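Local coordinates for protein homocysteine S-methyltransferase (Escherichia coli, PDB 5DMM) that catalyses zinc-dependent methyl transfer from S-methylmethionine, or less efficiently S-adenosylmethionine, to homocysteine, giving methionine, at residues V122-Y125 / G126-L129; P152-E155 / A156-A160. All coordinates share one frame; numbering follows the deposited sequence.

Contact 1: residues V122-Y125 / G126-L129; sequences VGPY and GAYL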
loop_
_atom_site.group_PDB
_atom_site.type_symbol
_atom_site.label_atom_id
_atom_site.label_comp_id
_atom_site.label_asym_id
_atom_site.label_seq_id
_atom_site.Cartn_x
_atom_site.Cartn_y
_atom_site.Cartn_z
ATOM N N VAL A 122 2.119 0.728 -5.048
ATOM C CA VAL A 122 3.428 0.671 -5.675
ATOM C C VAL A 122 4.304 -0.324 -4.928
ATOM O O VAL A 122 4.797 -0.039 -3.827
ATOM C CB VAL A 122 4.098 2.059 -5.690
ATOM C CG1 VAL A 122 5.579 1.962 -6.081
ATOM C CG2 VAL A 122 3.346 2.981 -6.638
ATOM N N GLY A 123 4.476 -1.506 -5.508
ATOM C CA GLY A 123 5.272 -2.536 -4.863
ATOM C C GLY A 123 6.732 -2.407 -5.239
ATOM O O GLY A 123 7.073 -1.695 -6.195
ATOM N N PRO A 124 7.609 -3.109 -4.506
ATOM C CA PRO A 124 9.054 -2.997 -4.737
ATOM C C PRO A 124 9.510 -3.782 -5.955
ATOM O O PRO A 124 8.799 -4.669 -6.416
ATOM C CB PRO A 124 9.655 -3.602 -3.463
ATOM C CG PRO A 124 8.640 -4.648 -3.050
ATOM C CD PRO A 124 7.290 -4.056 -3.418
ATOM N N TYR A 125 10.709 -3.466 -6.428
ATOM C CA TYR A 125 11.369 -4.193 -7.507
ATOM C C TYR A 125 11.496 -5.678 -7.146
ATOM O O TYR A 125 11.375 -6.553 -8.000
ATOM C CB TYR A 125 12.738 -3.562 -7.782
ATOM C CG TYR A 125 13.482 -4.171 -8.943
ATOM C CD1 TYR A 125 13.130 -3.871 -10.255
ATOM C CD2 TYR A 125 14.543 -5.046 -8.731
ATOM C CE1 TYR A 125 13.812 -4.427 -11.321
ATOM C CE2 TYR A 125 15.230 -5.605 -9.794
ATOM C CZ TYR A 125 14.862 -5.290 -11.083
ATOM O OH TYR A 125 15.545 -5.845 -12.141
ATOM N N GLY A 126 11.697 -5.955 -5.863
ATOM C CA GLY A 126 11.791 -7.322 -5.384
ATOM C C GLY A 126 10.589 -8.200 -5.687
ATOM O O GLY A 126 10.735 -9.409 -5.882
ATOM N N ALA A 127 9.404 -7.595 -5.715
ATOM C CA ALA A 127 8.179 -8.331 -5.995
ATOM C C ALA A 127 8.142 -8.752 -7.463
ATOM O O ALA A 127 7.570 -9.784 -7.810
ATOM C CB ALA A 127 6.961 -7.492 -5.646
ATOM N N TYR A 128 8.749 -7.941 -8.325
ATOM C CA TYR A 128 8.867 -8.297 -9.735
ATOM C C TYR A 128 9.842 -9.459 -9.934
ATOM O O TYR A 128 9.606 -10.349 -10.762
ATOM C CB TYR A 128 9.301 -7.075 -10.552
ATOM C CG TYR A 128 10.013 -7.409 -11.846
ATOM C CD1 TYR A 128 9.322 -7.945 -12.927
ATOM C CD2 TYR A 128 11.379 -7.170 -11.988
ATOM C CE1 TYR A 128 9.975 -8.252 -14.115
ATOM C CE2 TYR A 128 12.039 -7.475 -13.167
ATOM C CZ TYR A 128 11.331 -8.008 -14.222
ATOM O OH TYR A 128 11.986 -8.306 -15.392
ATOM N N LEU A 129 10.932 -9.450 -9.172
ATOM C CA LEU A 129 11.897 -10.543 -9.197
ATOM C C LEU A 129 11.243 -11.850 -8.750
ATOM O O LEU A 129 11.681 -12.936 -9.133
ATOM C CB LEU A 129 13.111 -10.220 -8.320
ATOM C CG LEU A 129 13.998 -9.060 -8.792
ATOM C CD1 LEU A 129 15.211 -8.872 -7.878
ATOM C CD2 LEU A 129 14.414 -9.238 -10.259
#
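Pro124 and Ala127 meet where the chain leaves strand 117-122 and coils into the short helix 125-129. Ala127 N donates to Pro124 O (3.1 Å), and the donor sits above the carbonyl plane, 59° out of it. One turn on, Leu129 N donates to Tyr125 O at 3.2 Å, with the donor in the carbonyl plane. Tyr128 N adds a weak bond to the same oxygen. The CD of Pro124 lies 4.1 Å from the CB of Ala127.

Tyr125 carries most of the side-chain contact. Its CG is anti to the backbone N (chi1 -176°), which sets the ring alongside the ring of Tyr128. The two point the same way, with planes at 54°, and Tyr125 CE1 is 3.7 Å from Tyr128 CD2. Leu129 lies across the ring's CE2 corner, its CD2 3.8 Å from Tyr125 CE2. Phe149 and Tyr139 both pack edge-to-face with the Tyr125 ring, and Glu175 OE2 accepts a hydrogen bond from Tyr125 N.

Tyr125 O thus receives one good and one weak bond, while its ring is held by apolar and aromatic neighbours. The backbone bonds and the ring packing probably steady this turn, about 7 Å from bound homocysteine at the Pro124 side chain.

Contact 2: residues P152-E155 / A156-A160; sequences PRVE and ALLDA
Arg153 and Leu157 lie side by side one turn apart, with Arg153 CG 3.6 Å from Leu157 CD1. Val154 and Leu158 repeat the pattern, pointing the same way, and Val154 CG1 comes within 3.8 Å of Leu158 CD1. Both leucines have CG beside the backbone N (chi1 -69° and -66°), and each CG also packs close to the carbonyl oxygen four residues back.

Those oxygens are the acceptors of the helix. Leu157 N binds Arg153 O at 2.9 Å, and Leu158 N binds Val154 O at 3.1 Å. Ala156 N to Pro152 O and Asp159 N to Glu155 O continue the i to i+4 series.

Further out, the Arg153 chain runs extended and then bends at chi3 (54°). Its guanidinium group reaches the loop after strand 65-67, where NH1 donates to Ser70 O. Glu155 takes the other course: OE2 is hydrogen-bonded to Tyr186 OH. Leu157 touches Ile92 and Val96 of helix 85-109 and Leu165 of strand 164-170, while Leu158 also rests on Leu165.

The i to i+4 bonds and paired side chains are those of an alpha-helix. This is the last part of helix 143-159, beyond a kink at Pro152 and Arg153. It packs its apolar face on the parallel strands of a TIM barrel, as one of the outer helices of the homocysteine-binding domain.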
loop_
_atom_site.group_PDB
_atom_site.type_symbol
_atom_site.label_atom_id
_atom_site.label_comp_id
_atom_site.label_asym_id
_atom_site.label_seq_id
_atom_site.Cartn_x
_atom_site.Cartn_y
_atom_site.Cartn_z
ATOM N N PRO A 152 6.360 4.127 -15.215
ATOM C CA PRO A 152 5.056 3.929 -15.884
ATOM C C PRO A 152 3.882 3.675 -14.933
ATOM O O PRO A 152 2.766 4.143 -15.197
ATOM C CB PRO A 152 5.271 2.683 -16.746
ATOM C CG PRO A 152 6.720 2.455 -16.806
ATOM C CD PRO A 152 7.332 3.084 -15.599
ATOM N N ARG A 153 4.126 2.947 -13.847
ATOM C CA ARG A 153 3.053 2.662 -12.890
ATOM C C ARG A 153 2.691 3.915 -12.089
ATOM O O ARG A 153 1.510 4.178 -11.840
ATOM C CB ARG A 153 3.436 1.516 -11.947
ATOM C CG ARG A 153 2.454 1.331 -10.783
ATOM C CD ARG A 153 2.744 0.053 -10.010
ATOM N NE ARG A 153 4.131 0.003 -9.573
ATOM C CZ ARG A 153 4.672 -1.011 -8.909
ATOM N NH1 ARG A 153 3.933 -2.073 -8.589
ATOM N NH2 ARG A 153 5.953 -0.960 -8.559
ATOM N N VAL A 154 3.690 4.688 -11.678
ATOM C CA VAL A 154 3.404 5.947 -10.997
ATOM C C VAL A 154 2.541 6.836 -11.888
ATOM O O VAL A 154 1.537 7.378 -11.445
ATOM C CB VAL A 154 4.697 6.700 -10.590
ATOM C CG1 VAL A 154 4.389 8.130 -10.199
ATOM C CG2 VAL A 154 5.392 5.965 -9.437
ATOM N N GLU A 155 2.918 6.961 -13.160
ATOM C CA GLU A 155 2.161 7.807 -14.067
ATOM C C GLU A 155 0.731 7.301 -14.274
ATOM O O GLU A 155 -0.221 8.079 -14.225
ATOM C CB GLU A 155 2.911 7.936 -15.397
ATOM C CG GLU A 155 4.098 8.880 -15.243
ATOM C CD GLU A 155 4.887 9.132 -16.531
ATOM O OE1 GLU A 155 4.508 8.613 -17.602
ATOM O OE2 GLU A 155 5.901 9.860 -16.458
ATOM N N ALA A 156 0.579 5.996 -14.449
ATOM C CA ALA A 156 -0.731 5.411 -14.713
ATOM C C ALA A 156 -1.665 5.556 -13.510
ATOM O O ALA A 156 -2.857 5.841 -13.671
ATOM C CB ALA A 156 -0.580 3.947 -15.098
ATOM N N LEU A 157 -1.118 5.378 -12.309
ATOM C CA LEU A 157 -1.914 5.490 -11.081
ATOM C C LEU A 157 -2.386 6.935 -10.861
ATOM O O LEU A 157 -3.534 7.176 -10.483
ATOM C CB LEU A 157 -1.109 5.001 -9.867
ATOM C CG LEU A 157 -0.803 3.496 -9.769
ATOM C CD1 LEU A 157 0.196 3.224 -8.634
ATOM C CD2 LEU A 157 -2.068 2.659 -9.524
ATOM N N LEU A 158 -1.499 7.898 -11.105
ATOM C CA LEU A 158 -1.849 9.303 -10.917
ATOM C C LEU A 158 -2.844 9.749 -11.993
ATOM O O LEU A 158 -3.841 10.416 -11.689
ATOM C CB LEU A 158 -0.587 10.190 -10.935
ATOM C CG LEU A 158 0.393 9.992 -9.769
ATOM C CD1 LEU A 158 1.689 10.792 -9.955
ATOM C CD2 LEU A 158 -0.260 10.352 -8.440
ATOM N N ASP A 159 -2.595 9.360 -13.238
ATOM C CA ASP A 159 -3.475 9.751 -14.338
ATOM C C ASP A 159 -4.872 9.178 -14.196
ATOM O O ASP A 159 -5.839 9.782 -14.661
ATOM C CB ASP A 159 -2.897 9.317 -15.689
ATOM C CG ASP A 159 -1.728 10.163 -16.113
ATOM O OD1 ASP A 159 -1.565 11.277 -15.570
ATOM O OD2 ASP A 159 -0.962 9.713 -16.992
ATOM N N ALA A 160 -4.973 8.005 -13.567
ATOM C CA ALA A 160 -6.263 7.365 -13.342
ATOM C C ALA A 160 -6.989 7.975 -12.133
ATOM O O ALA A 160 -8.142 7.641 -11.866
ATOM C CB ALA A 160 -6.091 5.866 -13.148
#

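In the fold
Contact 1 comes first along the chain, at the end of strand 117-122 and on helix 125-129. Contact 2 follows on the next helix, 143-159, which leads toward strand 164-170. Their centres are about 16 Å apart. Strands 117-122 and 164-170 are neighbours in the parallel sheet, so helix 143-159 belongs to the beta-alpha-beta crossover between them. The contacts meet directly: Val122 CG2 lies 3.7 Å from Leu157 CD1, and Arg153 NH2 makes a weak hydrogen bond to Gly123 O. Contact 1 is nearer the homocysteine and zinc, whereas contact 2 packs the outer helix layer. Arg153 thus connects helix 143-159, if weakly, with the loop that leads from strand 117-122 toward the homocysteine site.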